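PDB 3ODT: protein DOA1, which carries a WD40 beta-propeller domain that probably binds ubiquitin and thereby helps to regulate the turnover of F-box proteins. Local coordinates for residues Glu244-Arg249 with Val261-Ala266; Val228-Leu233 with Ile269-Cys274. One frame throughout, in Å; residues are numbered along the deposited sequence. Where two conformers were deposited one is given.

Contact 1: residues Glu244-Arg249 with Val261-Ala266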
loop_
_atom_site.group_PDB
_atom_site.type_symbol
_atom_site.label_atom_id
_atom_site.label_comp_id
_atom_site.label_asym_id
_atom_site.label_seq_id
_atom_site.Cartn_x
_atom_site.Cartn_y
_atom_site.Cartn_z
ATOM N N GLU A 244 -7.387 -0.111 -11.876
ATOM C CA GLU A 244 -7.705 0.821 -12.907
ATOM C C GLU A 244 -9.109 0.602 -13.497
ATOM O O GLU A 244 -9.670 1.486 -14.144
ATOM C CB GLU A 244 -6.590 0.745 -13.963
ATOM C CG GLU A 244 -6.696 1.735 -15.133
ATOM C CD GLU A 244 -6.880 3.181 -14.692
ATOM O OE1 GLU A 244 -6.187 3.630 -13.758
ATOM O OE2 GLU A 244 -7.700 3.878 -15.322
ATOM N N ASP A 245 -9.697 -0.558 -13.226
ATOM C CA ASP A 245 -11.052 -0.863 -13.707
ATOM C C ASP A 245 -12.175 -0.367 -12.799
ATOM O O ASP A 245 -13.331 -0.756 -12.958
ATOM C CB ASP A 245 -11.206 -2.342 -13.977
ATOM C CG ASP A 245 -11.174 -3.187 -12.704
ATOM O OD1 ASP A 245 -11.011 -2.587 -11.617
ATOM O OD2 ASP A 245 -11.372 -4.441 -12.824
ATOM N N ARG A 246 -11.827 0.542 -11.887
ATOM C CA ARG A 246 -12.771 1.221 -10.995
ATOM C C ARG A 246 -13.289 0.328 -9.883
ATOM O O ARG A 246 -14.259 0.693 -9.203
ATOM C CB ARG A 246 -13.948 1.851 -11.762
ATOM C CG ARG A 246 -13.530 2.584 -13.029
ATOM C CD ARG A 246 -14.655 3.417 -13.594
ATOM N NE ARG A 246 -15.754 2.657 -14.189
ATOM C CZ ARG A 246 -16.986 2.570 -13.687
ATOM N NH1 ARG A 246 -17.296 3.129 -12.516
ATOM N NH2 ARG A 246 -17.917 1.888 -14.340
ATOM N N THR A 247 -12.644 -0.805 -9.672
ATOM C CA THR A 247 -13.150 -1.757 -8.703
ATOM C C THR A 247 -12.208 -1.974 -7.508
ATOM O O THR A 247 -10.973 -1.876 -7.597
ATOM C CB THR A 247 -13.499 -3.144 -9.304
ATOM O OG1 THR A 247 -12.315 -3.870 -9.648
ATOM C CG2 THR A 247 -14.469 -3.013 -10.497
ATOM N N VAL A 248 -12.856 -2.309 -6.395
ATOM C CA VAL A 248 -12.251 -2.947 -5.228
ATOM C C VAL A 248 -12.813 -4.356 -5.217
ATOM O O VAL A 248 -14.028 -4.537 -5.357
ATOM C CB VAL A 248 -12.628 -2.224 -3.915
ATOM C CG1 VAL A 248 -12.061 -2.979 -2.724
ATOM C CG2 VAL A 248 -12.093 -0.790 -3.946
ATOM N N ARG A 249 -11.959 -5.352 -5.060
ATOM C CA ARG A 249 -12.413 -6.728 -5.122
ATOM C C ARG A 249 -11.963 -7.482 -3.898
ATOM O O ARG A 249 -10.870 -7.239 -3.380
ATOM C CB ARG A 249 -11.948 -7.413 -6.396
ATOM C CG ARG A 249 -12.500 -6.733 -7.617
ATOM C CD ARG A 249 -12.093 -7.423 -8.894
ATOM N NE ARG A 249 -12.525 -6.668 -10.075
ATOM C CZ ARG A 249 -13.137 -7.170 -11.131
ATOM N NH1 ARG A 249 -13.507 -8.439 -11.175
ATOM N NH2 ARG A 249 -13.418 -6.353 -12.141
ATOM N N VAL A 261 -17.355 -7.637 -5.830
ATOM C CA VAL A 261 -16.816 -6.560 -6.656
ATOM C C VAL A 261 -17.562 -5.299 -6.305
ATOM O O VAL A 261 -18.787 -5.229 -6.424
ATOM C CB VAL A 261 -16.988 -6.840 -8.141
ATOM C CG1 VAL A 261 -16.482 -5.659 -8.995
ATOM C CG2 VAL A 261 -16.301 -8.128 -8.518
ATOM N N ILE A 262 -16.807 -4.305 -5.873
ATOM C CA ILE A 262 -17.328 -2.978 -5.570
ATOM C C ILE A 262 -16.858 -2.019 -6.662
ATOM O O ILE A 262 -15.654 -1.859 -6.913
ATOM C CB ILE A 262 -16.801 -2.458 -4.216
ATOM C CG1 ILE A 262 -17.259 -3.350 -3.062
ATOM C CG2 ILE A 262 -17.278 -1.044 -3.941
ATOM C CD1 ILE A 262 -16.518 -3.125 -1.779
ATOM N N THR A 263 -17.806 -1.436 -7.365
ATOM C CA THR A 263 -17.511 -0.549 -8.461
ATOM C C THR A 263 -17.772 0.871 -8.007
ATOM O O THR A 263 -18.824 1.174 -7.474
ATOM C CB THR A 263 -18.355 -0.871 -9.678
ATOM O OG1 THR A 263 -18.102 -2.221 -10.081
ATOM C CG2 THR A 263 -18.004 0.071 -10.824
ATOM N N LEU A 264 -16.773 1.721 -8.184
ATOM C CA LEU A 264 -16.840 3.114 -7.755
ATOM C C LEU A 264 -16.778 4.088 -8.925
ATOM O O LEU A 264 -16.191 3.765 -9.953
ATOM C CB LEU A 264 -15.660 3.396 -6.832
ATOM C CG LEU A 264 -15.656 2.575 -5.529
ATOM C CD1 LEU A 264 -14.408 2.845 -4.750
ATOM C CD2 LEU A 264 -16.845 2.898 -4.661
ATOM N N PRO A 265 -17.368 5.293 -8.748
ATOM C CA PRO A 265 -17.413 6.296 -9.823
ATOM C C PRO A 265 -16.115 7.114 -9.864
ATOM O O PRO A 265 -16.126 8.347 -9.735
ATOM C CB PRO A 265 -18.626 7.168 -9.446
ATOM C CG PRO A 265 -18.638 7.122 -7.925
ATOM C CD PRO A 265 -18.154 5.717 -7.567
ATOM N N ALA A 266 -15.009 6.410 -10.058
ATOM C CA ALA A 266 -13.699 7.014 -10.164
ATOM C C ALA A 266 -12.920 6.275 -11.220
ATOM O O ALA A 266 -12.981 5.056 -11.295
ATOM C CB ALA A 266 -12.990 6.903 -8.825
#

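Contact 2: residues Val228-Leu233 with Ile269-Cys274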
loop_
_atom_site.group_PDB
_atom_site.type_symbol
_atom_site.label_atom_id
_atom_site.label_comp_id
_atom_site.label_asym_id
_atom_site.label_seq_id
_atom_site.Cartn_x
_atom_site.Cartn_y
_atom_site.Cartn_z
ATOM N N VAL A 228 -3.828 -3.760 -11.942
ATOM C CA VAL A 228 -4.081 -3.937 -10.523
ATOM C C VAL A 228 -3.007 -3.162 -9.766
ATOM O O VAL A 228 -1.814 -3.450 -9.912
ATOM C CB VAL A 228 -4.119 -5.408 -10.095
ATOM C CG1 VAL A 228 -4.613 -5.508 -8.667
ATOM C CG2 VAL A 228 -4.983 -6.235 -11.032
ATOM N N TYR A 229 -3.425 -2.176 -8.960
ATOM C CA TYR A 229 -2.479 -1.278 -8.304
ATOM C C TYR A 229 -2.108 -1.652 -6.879
ATOM O O TYR A 229 -1.020 -1.312 -6.423
ATOM C CB TYR A 229 -3.054 0.133 -8.270
ATOM C CG TYR A 229 -3.265 0.779 -9.622
ATOM C CD1 TYR A 229 -2.290 0.716 -10.615
ATOM C CD2 TYR A 229 -4.434 1.440 -9.914
ATOM C CE1 TYR A 229 -2.475 1.310 -11.843
ATOM C CE2 TYR A 229 -4.615 2.073 -11.142
ATOM C CZ TYR A 229 -3.641 1.977 -12.099
ATOM O OH TYR A 229 -3.816 2.581 -13.298
ATOM N N CYS A 230 -3.010 -2.328 -6.154
ATOM C CA CYS A 230 -2.774 -2.518 -4.730
ATOM C C CYS A 230 -3.467 -3.788 -4.308
ATOM O O CYS A 230 -4.527 -4.106 -4.852
ATOM C CB CYS A 230 -3.347 -1.327 -3.939
ATOM S SG CYS A 230 -2.915 -1.354 -2.172
ATOM N N ILE A 231 -2.835 -4.538 -3.396
ATOM C CA ILE A 231 -3.416 -5.688 -2.734
ATOM C C ILE A 231 -3.040 -5.647 -1.257
ATOM O O ILE A 231 -1.967 -5.179 -0.885
ATOM C CB ILE A 231 -2.918 -7.022 -3.314
ATOM C CG1 ILE A 231 -1.402 -7.016 -3.474
ATOM C CG2 ILE A 231 -3.583 -7.298 -4.639
ATOM C CD1 ILE A 231 -0.799 -8.295 -3.983
ATOM N N LYS A 232 -3.946 -6.148 -0.428
ATOM C CA LYS A 232 -3.758 -6.284 1.009
ATOM C C LYS A 232 -4.442 -7.553 1.477
ATOM O O LYS A 232 -5.363 -8.034 0.845
ATOM C CB LYS A 232 -4.336 -5.102 1.793
ATOM C CG LYS A 232 -3.654 -3.767 1.540
ATOM C CD LYS A 232 -2.270 -3.700 2.163
ATOM C CE LYS A 232 -1.461 -2.588 1.513
ATOM N NZ LYS A 232 -1.971 -1.205 1.837
ATOM N N LEU A 233 -3.969 -8.089 2.584
ATOM C CA LEU A 233 -4.632 -9.197 3.264
ATOM C C LEU A 233 -5.496 -8.691 4.411
ATOM O O LEU A 233 -5.050 -7.933 5.265
ATOM C CB LEU A 233 -3.605 -10.209 3.803
ATOM C CG LEU A 233 -2.680 -10.795 2.740
ATOM C CD1 LEU A 233 -1.558 -11.632 3.353
ATOM C CD2 LEU A 233 -3.511 -11.611 1.733
ATOM N N ILE A 269 -8.755 3.356 -8.978
ATOM C CA ILE A 269 -8.727 3.125 -7.534
ATOM C C ILE A 269 -7.271 2.802 -7.152
ATOM O O ILE A 269 -6.751 1.784 -7.578
ATOM C CB ILE A 269 -9.634 1.956 -7.104
ATOM C CG1 ILE A 269 -10.966 1.985 -7.852
ATOM C CG2 ILE A 269 -9.824 2.006 -5.558
ATOM C CD1 ILE A 269 -11.728 3.289 -7.740
ATOM N N TRP A 270 -6.612 3.726 -6.443
ATOM C CA TRP A 270 -5.176 3.651 -6.241
ATOM C C TRP A 270 -4.705 2.778 -5.089
ATOM O O TRP A 270 -3.607 2.226 -5.138
ATOM C CB TRP A 270 -4.587 5.050 -6.062
ATOM C CG TRP A 270 -4.753 5.899 -7.244
ATOM C CD1 TRP A 270 -5.509 7.024 -7.355
ATOM C CD2 TRP A 270 -4.144 5.686 -8.519
ATOM N NE1 TRP A 270 -5.414 7.529 -8.633
ATOM C CE2 TRP A 270 -4.583 6.722 -9.366
ATOM C CE3 TRP A 270 -3.291 4.709 -9.027
ATOM C CZ2 TRP A 270 -4.186 6.819 -10.691
ATOM C CZ3 TRP A 270 -2.877 4.813 -10.352
ATOM C CH2 TRP A 270 -3.353 5.844 -11.174
ATOM N N SER A 271 -5.494 2.747 -4.022
ATOM C CA SER A 271 -4.998 2.162 -2.788
ATOM C C SER A 271 -6.123 1.638 -1.906
ATOM O O SER A 271 -7.230 2.197 -1.858
ATOM C CB SER A 271 -4.223 3.242 -2.018
ATOM O OG SER A 271 -3.666 2.715 -0.813
ATOM N N VAL A 272 -5.832 0.522 -1.259
ATOM C CA VAL A 272 -6.651 -0.015 -0.177
ATOM C C VAL A 272 -5.786 -0.359 1.017
ATOM O O VAL A 272 -4.572 -0.640 0.887
ATOM C CB VAL A 272 -7.408 -1.295 -0.597
ATOM C CG1 VAL A 272 -8.518 -0.951 -1.592
ATOM C CG2 VAL A 272 -6.444 -2.309 -1.244
ATOM N N ASP A 273 -6.405 -0.303 2.188
ATOM C CA ASP A 273 -5.803 -0.844 3.399
ATOM C C ASP A 273 -6.933 -1.375 4.260
ATOM O O ASP A 273 -8.091 -1.062 4.027
ATOM C CB ASP A 273 -4.980 0.208 4.138
ATOM C CG ASP A 273 -3.927 -0.409 5.078
ATOM O OD1 ASP A 273 -3.355 -1.427 4.704
ATOM O OD2 ASP A 273 -3.660 0.124 6.150
ATOM N N CYS A 274 -6.548 -2.203 5.228
ATOM C CA CYS A 274 -7.473 -2.928 6.102
ATOM C C CYS A 274 -7.297 -2.546 7.585
ATOM O O CYS A 274 -6.204 -2.663 8.150
ATOM C CB CYS A 274 -7.267 -4.450 5.939
ATOM S SG CYS A 274 -7.500 -5.078 4.215
#

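Contact 1: residues Glu244-Arg249 with Val261-Ala266
The outer beta hairpin of a WD40 propeller blade is joined here by Val-248 and Ile-262, an antiparallel hydrogen-bonded pair. Ile-262 N donates to Val-248 O at 2.8 Å, and Val-248 N returns the bond to Ile-262 O. Beyond the strand ends a nearly straight bond of 2.9 Å runs from Leu-264 N to Arg-246 O. Arg-246 also grips with its side chain, whose bend at chi3 (-71°) turns the guanidinium back over the other segment. NH1 gives a 2.9 Å bond to Leu-264 O from above the carbonyl plane, and CG2 of Thr-263 lies over one face of the group. On the sheet face of Thr-247 and Arg-249, the methyl CG2 of Thr-247 meets Val-261 CG1 at 3.6 Å. Val-261 also packs over one face of the Arg-249 guanidinium. Two partners help hold that group: Thr-247 OG1 takes a 2.8 Å bond from Arg-249 NE in the guanidinium plane, and Asp-245 OD2 forms a salt bridge with NH2 at 2.9 Å, weak as a hydrogen bond. Thr-247 OG1 in turn donates to Asp-245 OD1 at 2.7 Å, and Thr-247 N reaches that oxygen from the same side, closing an Asx turn. Asp-245 OD2 also accepts from Glu-225 N and, weakly, His-224 ND1. An aspartate in this tight turn, paired with a histidine before the blade's first strand, is characteristic of WD40 repeats.

Contact 2: residues Val228-Leu233 with Ile269-Cys274
Tyr-229 and Trp-270 turn their first torsions alike, at -64° and -63°, with CG beside the backbone N, and the two side chains run alongside each other in the same direction. This brings the rings into an offset stack, centroids 4.5 Å apart and planes at 28°. Trp-270 CZ3 sits over one face of the tyrosine ring, toward its rim, 3.3 Å from Tyr-229 CE2. Ile-269 O meets the edge of that ring, 3.3 Å from Tyr-229 CD2. The polar ends have other partners: Tyr-229 OH is hydrogen-bonded to Glu-244 OE1, and Trp-270 NE1 to Asp-20 OD2. Cys-230 SG accepts a long but almost straight bond of 3.6 Å from Val-272 N. The Lys-232 chain bends at chi2 and chi4, bringing NZ over to the other strand. NZ donates to Val-272 O at 2.8 Å, in the carbonyl plane. It also forms a salt bridge with Asp-273 OD1 at 3.2 Å, from above the carboxylate plane. OD2 of that carboxylate accepts from Ala-26 N. A leucine in place of Lys-232 would probably leave Asp-273 without its charge partner and Val-272 O without this donor. The two strands run nearly parallel, 5.8 Å apart at closest approach, yet belong to separate sheets. Each has a classic beta bulge, at Tyr-229 with Cys-230 and at Trp-270 with Ser-271. Side-chain bridging between the innermost strands of adjacent blades is characteristic of a beta-propeller.

In the fold
Contact 1 lies within one blade, and contact 2 joins that blade to the next at the inner end. Their centres are 11 Å apart. The centre of contact 1 is about 17 Å from the centre of the chain, that of contact 2 about 6 Å. They touch through Ile-269, whose CG2 packs 3.9 Å from Val-248 CG2. The probable Glu-244 OE1 to Tyr-229 OH bond, 2.6 Å, also ties the two. The chain leaves strand 258-263 of contact 1 and enters strand 269-274 of contact 2, so it steps from one blade to the next. Both contacts border the calcium site of Asp-20, Ser-285 and Asn-287: Ala-266 and Trp-270 each touch Ser-285.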